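Local coordinates for protein complement factor MASP-3 (Homo sapiens, PDB 3DEM) that probably serves innate immunity as a lectin-pathway complement serine protease whose calcium-binding CUB1-EGF-CUB2 region interacts with mannan-binding lectin and ficolins, at residues W29-P34 with A114-V119; N47-Y52 with R100-N105; Y52-D57 with T79-G84; V59-E62 with V67-T70. All blocks are in the same frame, centred on the assembly; numbering follows the deposited sequence.

Contact 1: W29-P34 with A114-V119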
loop_
_atom_site.group_PDB
_atom_site.type_symbol
_atom_site.label_atom_id
_atom_site.label_comp_id
_atom_site.label_asym_id
_atom_site.label_seq_id
_atom_site.Cartn_x
_atom_site.Cartn_y
_atom_site.Cartn_z
ATOM N N TRP A 29 11.747 11.051 19.461
ATOM C CA TRP A 29 11.721 9.738 18.825
ATOM C C TRP A 29 12.164 9.879 17.380
ATOM O O TRP A 29 11.567 10.638 16.625
ATOM C CB TRP A 29 10.311 9.141 18.849
ATOM C CG TRP A 29 9.791 8.872 20.218
ATOM C CD1 TRP A 29 9.982 7.741 20.957
ATOM C CD2 TRP A 29 8.984 9.743 21.016
ATOM N NE1 TRP A 29 9.349 7.858 22.170
ATOM C CE2 TRP A 29 8.727 9.076 22.231
ATOM C CE3 TRP A 29 8.459 11.027 20.827
ATOM C CZ2 TRP A 29 7.965 9.648 23.251
ATOM C CZ3 TRP A 29 7.699 11.589 21.842
ATOM C CH2 TRP A 29 7.460 10.901 23.036
ATOM N N ASN A 30 13.206 9.149 16.996
ATOM C CA ASN A 30 13.635 9.124 15.603
ATOM C C ASN A 30 13.104 7.876 14.897
ATOM O O ASN A 30 13.344 6.754 15.338
ATOM C CB ASN A 30 15.161 9.205 15.493
ATOM C CG ASN A 30 15.704 10.588 15.832
ATOM O OD1 ASN A 30 14.947 11.551 15.959
ATOM N ND2 ASN A 30 17.023 10.691 15.976
ATOM N N ILE A 31 12.367 8.081 13.811
ATOM C CA ILE A 31 11.790 6.970 13.060
ATOM C C ILE A 31 12.417 6.863 11.677
ATOM O O ILE A 31 12.308 7.775 10.863
ATOM C CB ILE A 31 10.269 7.126 12.892
ATOM C CG1 ILE A 31 9.595 7.334 14.250
ATOM C CG2 ILE A 31 9.688 5.917 12.182
ATOM C CD1 ILE A 31 8.168 7.807 14.142
ATOM N N THR A 32 13.077 5.745 11.416
ATOM C CA THR A 32 13.650 5.496 10.103
ATOM C C THR A 32 13.027 4.245 9.499
ATOM O O THR A 32 12.911 3.218 10.163
ATOM C CB THR A 32 15.187 5.330 10.166
ATOM O OG1 THR A 32 15.774 6.511 10.726
ATOM C CG2 THR A 32 15.769 5.100 8.771
ATOM N N VAL A 33 12.602 4.351 8.246
ATOM C CA VAL A 33 12.128 3.196 7.488
ATOM C C VAL A 33 13.055 2.950 6.295
ATOM O O VAL A 33 13.848 3.821 5.933
ATOM C CB VAL A 33 10.660 3.373 7.015
ATOM C CG1 VAL A 33 9.715 3.393 8.211
ATOM C CG2 VAL A 33 10.504 4.634 6.170
ATOM N N PRO A 34 12.967 1.755 5.688
ATOM C CA PRO A 34 13.819 1.410 4.554
ATOM C C PRO A 34 13.575 2.317 3.358
ATOM O O PRO A 34 12.567 3.022 3.309
ATOM C CB PRO A 34 13.390 -0.022 4.211
ATOM C CG PRO A 34 12.732 -0.536 5.437
ATOM C CD PRO A 34 12.062 0.651 6.046
ATOM N N ALA A 114 0.104 8.420 19.749
ATOM C CA ALA A 114 0.366 8.483 18.316
ATOM C C ALA A 114 0.747 7.131 17.714
ATOM O O ALA A 114 1.273 6.255 18.397
ATOM C CB ALA A 114 1.438 9.523 18.014
ATOM N N HIS A 115 0.474 6.983 16.423
ATOM C CA HIS A 115 0.746 5.753 15.694
ATOM C C HIS A 115 1.382 6.088 14.356
ATOM O O HIS A 115 0.979 7.042 13.697
ATOM C CB HIS A 115 -0.556 4.986 15.465
ATOM C CG HIS A 115 -1.203 4.515 16.729
ATOM N ND1 HIS A 115 -1.915 5.354 17.560
ATOM C CD2 HIS A 115 -1.233 3.295 17.313
ATOM C CE1 HIS A 115 -2.359 4.670 18.598
ATOM N NE2 HIS A 115 -1.960 3.417 18.471
ATOM N N TYR A 116 2.383 5.312 13.962
ATOM C CA TYR A 116 3.053 5.533 12.688
ATOM C C TYR A 116 3.232 4.217 11.945
ATOM O O TYR A 116 3.177 3.141 12.541
ATOM C CB TYR A 116 4.409 6.219 12.889
ATOM C CG TYR A 116 5.453 5.338 13.544
ATOM C CD1 TYR A 116 6.239 4.476 12.788
ATOM C CD2 TYR A 116 5.648 5.364 14.918
ATOM C CE1 TYR A 116 7.191 3.662 13.387
ATOM C CE2 TYR A 116 6.599 4.556 15.527
ATOM C CZ TYR A 116 7.367 3.712 14.756
ATOM O OH TYR A 116 8.315 2.908 15.354
ATOM N N MET A 117 3.445 4.307 10.641
ATOM C CA MET A 117 3.696 3.128 9.831
ATOM C C MET A 117 4.397 3.509 8.539
ATOM O O MET A 117 4.248 4.627 8.048
ATOM C CB MET A 117 2.388 2.434 9.486
ATOM C CG MET A 117 1.721 3.034 8.272
ATOM S SD MET A 117 -0.053 2.897 8.439
ATOM C CE MET A 117 -0.199 3.489 10.143
ATOM N N ALA A 118 5.153 2.566 7.992
ATOM C CA ALA A 118 5.784 2.747 6.692
ATOM C C ALA A 118 4.724 2.690 5.607
ATOM O O ALA A 118 3.803 1.879 5.671
ATOM C CB ALA A 118 6.839 1.682 6.455
ATOM N N VAL A 119 4.855 3.573 4.624
ATOM C CA VAL A 119 3.963 3.600 3.474
ATOM C C VAL A 119 4.802 3.507 2.211
ATOM O O VAL A 119 5.767 4.248 2.051
ATOM C CB VAL A 119 3.133 4.898 3.438
ATOM C CG1 VAL A 119 2.238 4.922 2.209
ATOM C CG2 VAL A 119 2.299 5.024 4.708
#
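The phenol ring of Y116 carries the CD1 methyl of I31 over one face. That methyl stands 3.7 Å from the ring centroid of Y116 and 17° off the ring normal, a CH-pi contact displaced toward the CG-CD2 side, where I31 CD1 comes within 3.6 Å of Y116 CD2. The second branch of the same isoleucine lies over the same face nearer the opposite rim, above the CE1 margin, with I31 CG2 3.6 Å from Y116 CE1. The split follows from I31 chi1 of -54°, which sets CG1 beside the backbone N and CG2 beside the carbonyl carbon, while Y116 holds its ring between its own N and carbonyl carbon (chi1 70°), raised toward the facing strand. At its far end Y116 OH is hydrogen-bonded to N7 OD1, so the polar tip of this largely apolar wedge is paired. The two strands belong to different four-stranded antiparallel sheets of the first CUB domain, 25-32 at the margin of one and 111-120 inside the other, and their side chains fill the interior of the beta-sandwich. I39 of strand 37-47 touches both I31 and V33 in this core, and I12 packs against Y116. Two residues further along, V33 CG1 meets A118 CB at 3.8 Å, a small methyl-to-methyl contact where the backbones come nearer, the CA atoms of V33 and A118 being 6.4 Å apart. From the other side of strand 111-120, M117 packs on N140 of the second subunit.

Contact 2: N47-Y52 with R100-N105. With CA (calcium ion), chain E.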
loop_
_atom_site.group_PDB
_atom_site.type_symbol
_atom_site.label_atom_id
_atom_site.label_comp_id
_atom_site.label_asym_id
_atom_site.label_seq_id
_atom_site.Cartn_x
_atom_site.Cartn_y
_atom_site.Cartn_z
ATOM N N ASN A 47 -3.867 16.190 23.977
ATOM C CA ASN A 47 -4.294 17.066 25.060
ATOM C C ASN A 47 -3.098 17.829 25.608
ATOM O O ASN A 47 -2.426 17.370 26.533
ATOM C CB ASN A 47 -4.945 16.239 26.174
ATOM C CG ASN A 47 -5.776 17.082 27.117
ATOM O OD1 ASN A 47 -5.471 17.193 28.309
ATOM N ND2 ASN A 47 -6.836 17.680 26.588
ATOM N N LEU A 48 -2.825 18.990 25.024
ATOM C CA LEU A 48 -1.679 19.794 25.431
ATOM C C LEU A 48 -2.066 21.220 25.794
ATOM O O LEU A 48 -3.172 21.673 25.495
ATOM C CB LEU A 48 -0.619 19.825 24.328
ATOM C CG LEU A 48 0.543 18.833 24.414
ATOM C CD1 LEU A 48 0.094 17.423 24.062
ATOM C CD2 LEU A 48 1.679 19.277 23.500
ATOM N N GLU A 49 -1.143 21.921 26.445
ATOM C CA GLU A 49 -1.294 23.350 26.697
ATOM C C GLU A 49 -1.246 24.113 25.368
ATOM O O GLU A 49 -0.466 23.772 24.487
ATOM C CB GLU A 49 -0.165 23.837 27.609
ATOM C CG GLU A 49 -0.284 25.287 28.058
ATOM C CD GLU A 49 0.952 25.773 28.797
ATOM O OE1 GLU A 49 1.923 24.997 28.918
ATOM O OE2 GLU A 49 0.958 26.932 29.260
ATOM N N SER A 50 -2.067 25.143 25.214
ATOM C CA SER A 50 -2.029 25.945 23.990
ATOM C C SER A 50 -1.120 27.173 24.147
ATOM O O SER A 50 -1.082 27.789 25.213
ATOM C CB SER A 50 -3.442 26.374 23.583
ATOM O OG SER A 50 -3.454 26.967 22.289
ATOM N N SER A 51 -0.380 27.516 23.092
ATOM C CA SER A 51 0.433 28.740 23.093
ATOM C C SER A 51 0.784 29.251 21.691
ATOM O O SER A 51 0.734 28.510 20.709
ATOM C CB SER A 51 1.710 28.559 23.921
ATOM O OG SER A 51 2.640 27.717 23.264
ATOM N N TYR A 52 1.132 30.531 21.619
ATOM C CA TYR A 52 1.575 31.164 20.383
ATOM C C TYR A 52 2.686 30.366 19.715
ATOM O O TYR A 52 3.744 30.155 20.302
ATOM C CB TYR A 52 2.062 32.579 20.685
ATOM C CG TYR A 52 2.746 33.290 19.539
ATOM C CD1 TYR A 52 2.017 33.789 18.466
ATOM C CD2 TYR A 52 4.119 33.497 19.550
ATOM C CE1 TYR A 52 2.643 34.461 17.425
ATOM C CE2 TYR A 52 4.752 34.167 18.518
ATOM C CZ TYR A 52 4.010 34.645 17.457
ATOM O OH TYR A 52 4.642 35.305 16.431
ATOM N N ARG A 100 7.780 18.340 23.953
ATOM C CA ARG A 100 8.378 19.199 24.959
ATOM C C ARG A 100 7.331 19.744 25.911
ATOM O O ARG A 100 6.253 20.165 25.496
ATOM C CB ARG A 100 9.131 20.367 24.323
ATOM C CG ARG A 100 9.918 21.181 25.343
ATOM C CD ARG A 100 9.503 22.640 25.330
ATOM N NE ARG A 100 10.161 23.410 26.380
ATOM C CZ ARG A 100 9.959 24.707 26.586
ATOM N NH1 ARG A 100 9.114 25.377 25.815
ATOM N NH2 ARG A 100 10.600 25.333 27.564
ATOM N N SER A 101 7.679 19.746 27.190
ATOM C CA SER A 101 6.837 20.279 28.236
ATOM C C SER A 101 7.680 21.298 28.995
ATOM O O SER A 101 8.766 20.970 29.473
ATOM C CB SER A 101 6.404 19.139 29.160
ATOM O OG SER A 101 5.556 19.594 30.196
ATOM N N ASP A 102 7.225 22.542 29.083
ATOM C CA ASP A 102 8.018 23.545 29.795
ATOM C C ASP A 102 7.893 23.398 31.312
ATOM O O ASP A 102 7.441 22.364 31.807
ATOM C CB ASP A 102 7.713 24.974 29.316
ATOM C CG ASP A 102 6.267 25.380 29.526
ATOM O OD1 ASP A 102 5.463 24.555 30.006
ATOM O OD2 ASP A 102 5.934 26.542 29.204
ATOM N N PHE A 103 8.299 24.428 32.044
ATOM C CA PHE A 103 8.325 24.371 33.504
ATOM C C PHE A 103 6.945 24.588 34.116
ATOM O O PHE A 103 6.720 24.282 35.283
ATOM C CB PHE A 103 9.309 25.408 34.064
ATOM C CG PHE A 103 10.746 25.154 33.686
ATOM C CD1 PHE A 103 11.230 25.537 32.440
ATOM C CD2 PHE A 103 11.613 24.538 34.578
ATOM C CE1 PHE A 103 12.553 25.304 32.090
ATOM C CE2 PHE A 103 12.939 24.301 34.236
ATOM C CZ PHE A 103 13.409 24.685 32.991
ATOM N N SER A 104 6.023 25.117 33.321
ATOM C CA SER A 104 4.720 25.520 33.834
ATOM C C SER A 104 3.604 24.549 33.455
ATOM O O SER A 104 2.976 24.700 32.405
ATOM C CB SER A 104 4.373 26.926 33.334
ATOM O OG SER A 104 3.194 27.410 33.956
ATOM N N ASN A 105 3.354 23.564 34.317
ATOM C CA ASN A 105 2.227 22.651 34.121
ATOM C C ASN A 105 1.164 22.786 35.219
ATOM O O ASN A 105 0.803 21.801 35.871
ATOM C CB ASN A 105 2.704 21.199 34.001
ATOM C CG ASN A 105 1.829 20.370 33.069
ATOM O OD1 ASN A 105 1.060 20.911 32.272
ATOM N ND2 ASN A 105 1.952 19.051 33.155
HETATM CA CA CA E . 3.483 23.590 30.169
HETATM O O HOH W 1 5.053 21.847 31.271
HETATM O O HOH W 2 1.550 22.867 31.099
#
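E49 and D102 reach one calcium ion from different loops, each with a single carboxylate oxygen: E49 OE1 lies 2.4 Å from the metal and D102 OD1 2.2 Å. The backbone carbonyl of S104 adds a third ligand at 2.5 Å from S104 O. Two waters and both carboxylate oxygens of D57 bring the shell to seven atoms. The two acids meet only through the cation, with E49 OE1 and D102 OD1 3.7 Å apart, and the metal probably offsets the charge they gather. E49 stretches across the gap as an extended chain, CG opposite the backbone N (chi1 -174°). D102 is instead folded between its own N and carbonyl carbon (chi1 61°), which turns OD1 back toward the chain leading to S104. This is the calcium site at one end of the first CUB domain's sandwich, where the loop after strand 37-47 faces the one after strand 94-101. In the second shell, one water ligand is gripped by S101 OG at 2.5 Å and donates to D102 O. A weak bond of 3.4 Å from S104 N to D102 OD1 closes an Asx turn that helps orient the ligand oxygen. R100 lays a face of its guanidinium against D102 CB, and its NH1 bonds weakly to Y56 O. Farther out, S101 OG is bonded to P22 O, while the backbone of E49 is tied to G73.

Contact 3: Y52-D57 with T79-G84. With CA (calcium ion), chain E.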
loop_
_atom_site.group_PDB
_atom_site.type_symbol
_atom_site.label_atom_id
_atom_site.label_comp_id
_atom_site.label_asym_id
_atom_site.label_seq_id
_atom_site.Cartn_x
_atom_site.Cartn_y
_atom_site.Cartn_z
ATOM N N TYR A 52 1.132 30.531 21.619
ATOM C CA TYR A 52 1.575 31.164 20.383
ATOM C C TYR A 52 2.686 30.366 19.715
ATOM O O TYR A 52 3.744 30.155 20.302
ATOM C CB TYR A 52 2.062 32.579 20.685
ATOM C CG TYR A 52 2.746 33.290 19.539
ATOM C CD1 TYR A 52 2.017 33.789 18.466
ATOM C CD2 TYR A 52 4.119 33.497 19.550
ATOM C CE1 TYR A 52 2.643 34.461 17.425
ATOM C CE2 TYR A 52 4.752 34.167 18.518
ATOM C CZ TYR A 52 4.010 34.645 17.457
ATOM O OH TYR A 52 4.642 35.305 16.431
ATOM N N LEU A 53 2.435 29.927 18.485
ATOM C CA LEU A 53 3.408 29.153 17.723
ATOM C C LEU A 53 3.825 27.895 18.472
ATOM O O LEU A 53 4.899 27.349 18.227
ATOM C CB LEU A 53 4.638 30.008 17.396
ATOM C CG LEU A 53 4.410 31.157 16.417
ATOM C CD1 LEU A 53 5.714 31.876 16.105
ATOM C CD2 LEU A 53 3.771 30.634 15.144
ATOM N N CYS A 54 2.963 27.451 19.386
ATOM C CA CYS A 54 3.240 26.304 20.242
ATOM C C CYS A 54 4.601 26.431 20.918
ATOM O O CYS A 54 5.417 25.509 20.883
ATOM C CB CYS A 54 3.127 24.999 19.450
ATOM S SG CYS A 54 1.460 24.700 18.787
ATOM N N GLU A 55 4.832 27.584 21.542
ATOM C CA GLU A 55 6.143 27.889 22.099
ATOM C C GLU A 55 6.376 27.227 23.455
ATOM O O GLU A 55 7.512 26.912 23.803
ATOM C CB GLU A 55 6.390 29.408 22.167
ATOM C CG GLU A 55 5.379 30.211 22.985
ATOM C CD GLU A 55 5.639 31.710 22.916
ATOM O OE1 GLU A 55 6.455 32.127 22.066
ATOM O OE2 GLU A 55 5.036 32.473 23.704
ATOM N N TYR A 56 5.299 27.004 24.204
ATOM C CA TYR A 56 5.401 26.395 25.528
ATOM C C TYR A 56 5.467 24.873 25.442
ATOM O O TYR A 56 6.554 24.296 25.396
ATOM C CB TYR A 56 4.258 26.865 26.438
ATOM C CG TYR A 56 4.241 28.366 26.665
ATOM C CD1 TYR A 56 3.083 29.021 27.077
ATOM C CD2 TYR A 56 5.384 29.132 26.454
ATOM C CE1 TYR A 56 3.071 30.396 27.283
ATOM C CE2 TYR A 56 5.379 30.504 26.653
ATOM C CZ TYR A 56 4.222 31.131 27.066
ATOM O OH TYR A 56 4.230 32.501 27.264
ATOM N N ASP A 57 4.311 24.217 25.421
ATOM C CA ASP A 57 4.270 22.768 25.246
ATOM C C ASP A 57 3.989 22.447 23.783
ATOM O O ASP A 57 3.214 23.143 23.127
ATOM C CB ASP A 57 3.206 22.139 26.146
ATOM C CG ASP A 57 3.492 22.348 27.621
ATOM O OD1 ASP A 57 4.542 22.937 27.951
ATOM O OD2 ASP A 57 2.666 21.925 28.456
ATOM N N THR A 79 -10.723 25.675 16.942
ATOM C CA THR A 79 -9.967 26.862 16.555
ATOM C C THR A 79 -8.595 26.700 17.202
ATOM O O THR A 79 -8.075 27.617 17.841
ATOM C CB THR A 79 -10.646 28.178 17.016
ATOM O OG1 THR A 79 -12.049 28.128 16.727
ATOM C CG2 THR A 79 -10.032 29.390 16.310
ATOM N N GLU A 80 -8.025 25.508 17.038
ATOM C CA GLU A 80 -6.788 25.134 17.720
ATOM C C GLU A 80 -5.740 24.524 16.785
ATOM O O GLU A 80 -5.990 24.313 15.589
ATOM C CB GLU A 80 -7.089 24.167 18.867
ATOM C CG GLU A 80 -7.754 24.820 20.070
ATOM C CD GLU A 80 -6.756 25.487 20.995
ATOM O OE1 GLU A 80 -5.585 25.052 21.011
ATOM O OE2 GLU A 80 -7.144 26.435 21.715
ATOM N N GLN A 81 -4.569 24.245 17.355
ATOM C CA GLN A 81 -3.404 23.796 16.599
ATOM C C GLN A 81 -3.172 22.311 16.837
ATOM O O GLN A 81 -2.043 21.825 16.764
ATOM C CB GLN A 81 -2.173 24.586 17.036
ATOM C CG GLN A 81 -2.514 25.913 17.705
ATOM C CD GLN A 81 -1.287 26.750 18.028
ATOM O OE1 GLN A 81 -1.168 27.295 19.130
ATOM N NE2 GLN A 81 -0.367 26.856 17.067
ATOM N N THR A 82 -4.253 21.597 17.130
ATOM C CA THR A 82 -4.194 20.161 17.336
ATOM C C THR A 82 -4.151 19.441 15.991
ATOM O O THR A 82 -4.534 20.009 14.968
ATOM C CB THR A 82 -5.405 19.676 18.144
ATOM O OG1 THR A 82 -6.608 20.055 17.465
ATOM C CG2 THR A 82 -5.399 20.308 19.521
ATOM N N PRO A 83 -3.665 18.189 15.988
ATOM C CA PRO A 83 -3.562 17.390 14.769
ATOM C C PRO A 83 -4.910 16.921 14.229
ATOM O O PRO A 83 -5.054 16.742 13.020
ATOM C CB PRO A 83 -2.702 16.192 15.206
ATOM C CG PRO A 83 -2.904 16.083 16.674
ATOM C CD PRO A 83 -3.150 17.476 17.173
ATOM N N GLY A 84 -5.888 16.733 15.112
ATOM C CA GLY A 84 -7.189 16.199 14.714
ATOM C C GLY A 84 -7.069 14.811 14.110
ATOM O O GLY A 84 -6.333 13.964 14.619
HETATM CA CA CA E . 3.483 23.590 30.169
HETATM O O HOH W 2 1.550 22.867 31.099
HETATM O O HOH W 1 5.053 21.847 31.271
#
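C54 sets its SG beside the backbone N, opposite the carbonyl carbon (chi1 -62°), which points the sulfur toward Q81, whose CG sits at an unusual chi1 of -21° before the chain straightens to the amide. At the calcium end of the first CUB domain this sets a half-cystine against a glutamine side chain: C54 SG is 3.5 Å from Q81 CD and 4.0 Å from Q81 CB. C54 is disulfide-bonded to C72, so the glutamine packs on the bridge while its backbone is hydrogen-bonded to C72, joining two loops. Positive phi at L53 and C54 swings the chain round after Y52, and a weak bond of 3.1 Å from E55 N to Y52 O closes this turn. L53 CG sits over the centre of the Y52 ring, 3.6 Å above the plane. Beyond C54 the 52-57 loop runs on to the metal, which puts the disulfide and the calcium site on one short piece of chain. P83, on the other loop, packs against F43 and F46 of strand 37-47. D57 ends the segment with a bidentate grip, OD1 and OD2 each 2.5 Å from the calcium ion, and OD2 is also hydrogen-bonded to Y21 OH.

Contact 4: V59-E62 with V67-T70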
loop_
_atom_site.group_PDB
_atom_site.type_symbol
_atom_site.label_atom_id
_atom_site.label_comp_id
_atom_site.label_asym_id
_atom_site.label_seq_id
_atom_site.Cartn_x
_atom_site.Cartn_y
_atom_site.Cartn_z
ATOM N N VAL A 59 4.238 19.205 20.352
ATOM C CA VAL A 59 4.703 18.028 19.645
ATOM C C VAL A 59 5.182 18.500 18.279
ATOM O O VAL A 59 4.398 18.992 17.467
ATOM C CB VAL A 59 3.600 16.955 19.487
ATOM C CG1 VAL A 59 4.071 15.840 18.564
ATOM C CG2 VAL A 59 3.192 16.389 20.848
ATOM N N LYS A 60 6.480 18.371 18.043
ATOM C CA LYS A 60 7.103 18.855 16.822
ATOM C C LYS A 60 7.448 17.667 15.926
ATOM O O LYS A 60 8.120 16.724 16.358
ATOM C CB LYS A 60 8.366 19.638 17.179
ATOM C CG LYS A 60 9.045 20.352 16.028
ATOM C CD LYS A 60 10.312 21.046 16.523
ATOM C CE LYS A 60 10.888 21.990 15.479
ATOM N NZ LYS A 60 12.039 22.795 16.004
ATOM N N VAL A 61 6.981 17.706 14.684
ATOM C CA VAL A 61 7.264 16.643 13.724
ATOM C C VAL A 61 8.120 17.196 12.597
ATOM O O VAL A 61 7.719 18.142 11.912
ATOM C CB VAL A 61 5.966 16.056 13.128
ATOM C CG1 VAL A 61 6.286 14.934 12.149
ATOM C CG2 VAL A 61 5.040 15.563 14.241
ATOM N N GLU A 62 9.296 16.612 12.400
ATOM C CA GLU A 62 10.244 17.159 11.435
ATOM C C GLU A 62 11.111 16.100 10.760
ATOM O O GLU A 62 11.142 14.942 11.178
ATOM C CB GLU A 62 11.146 18.190 12.118
ATOM C CG GLU A 62 12.105 17.584 13.121
ATOM C CD GLU A 62 12.704 18.611 14.062
ATOM O OE1 GLU A 62 12.976 19.751 13.621
ATOM O OE2 GLU A 62 12.906 18.273 15.247
ATOM N N VAL A 67 10.863 21.227 9.090
ATOM C CA VAL A 67 9.807 21.036 10.075
ATOM C C VAL A 67 8.478 20.800 9.364
ATOM O O VAL A 67 8.003 21.653 8.616
ATOM C CB VAL A 67 9.696 22.234 11.045
ATOM C CG1 VAL A 67 8.514 22.053 11.995
ATOM C CG2 VAL A 67 10.988 22.398 11.827
ATOM N N LEU A 68 7.891 19.633 9.601
ATOM C CA LEU A 68 6.653 19.240 8.936
ATOM C C LEU A 68 5.412 19.792 9.630
ATOM O O LEU A 68 4.476 20.247 8.968
ATOM C CB LEU A 68 6.561 17.716 8.845
ATOM C CG LEU A 68 7.717 17.005 8.139
ATOM C CD1 LEU A 68 7.562 15.495 8.232
ATOM C CD2 LEU A 68 7.814 17.444 6.691
ATOM N N ALA A 69 5.407 19.743 10.960
ATOM C CA ALA A 69 4.256 20.190 11.728
ATOM C C ALA A 69 4.610 20.436 13.186
ATOM O O ALA A 69 5.536 19.829 13.715
ATOM C CB ALA A 69 3.120 19.176 11.617
ATOM N N THR A 70 3.871 21.341 13.819
ATOM C CA THR A 70 3.991 21.599 15.247
ATOM C C THR A 70 2.589 21.663 15.820
ATOM O O THR A 70 1.744 22.405 15.321
ATOM C CB THR A 70 4.721 22.928 15.533
ATOM O OG1 THR A 70 5.969 22.946 14.833
ATOM C CG2 THR A 70 4.988 23.091 17.026
#
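K60 runs along the face of the hairpin that it shares with E62, V67 and T70. From CB the chain is fully extended, with CG opposite the backbone N (chi1 -173°), and it starts out side by side with T70, where K60 CG is 4.2 Å from T70 OG1. Further out it crosses V67 at about a right angle, K60 CE lying 3.7 Å from V67 CG2. Its tip, NZ, makes a long salt bridge of 4.0 Å to E62 OE1, and that same carboxylate oxygen also rests on V67 CG2. The valine methyl is thereby framed by the aliphatic end of one charged chain and the oxygen of the other. Beneath, the strands pair antiparallel, with the register shifted by one where L68 and A69 both face V61, a classic beta bulge. V61 N donates to A69 O at 2.7 Å. V61 O takes two donors in its carbonyl plane, A69 N at 3.0 Å and L68 N at 2.8 Å, the latter more bent at 135°. The bulge also brings L68 CB down to 3.3 Å from V61 O. Strand 67-71 is the outermost of its sheet within the chain. Strand 58-62 lies between it and strand 94-101, and turns V59 and V61 into the sandwich core, V59 onto F43 and F46 and V61 onto L41, all of strand 37-47.

From the N terminus, residues 29-34 open the widest loop, which contact 1 closes only when the chain returns as 114-119, joining the two sheets of the first CUB domain. Within it contact 2 spans 47 to 105, contact 3 spans 52 to 84, and contact 4 closes the short hairpin 59-70. Each lies inside the one before, and none cross. Contacts 2 and 3 share Y52, the calcium ion and its two waters, and S51 OG probably bonds to Y56 N between them. C54 CB on T70 CG2 and L48 CD2 near V59 N carry the calcium end into the hairpin, while contact 1 stands apart, about 6 Å from contact 4 at the nearest atoms.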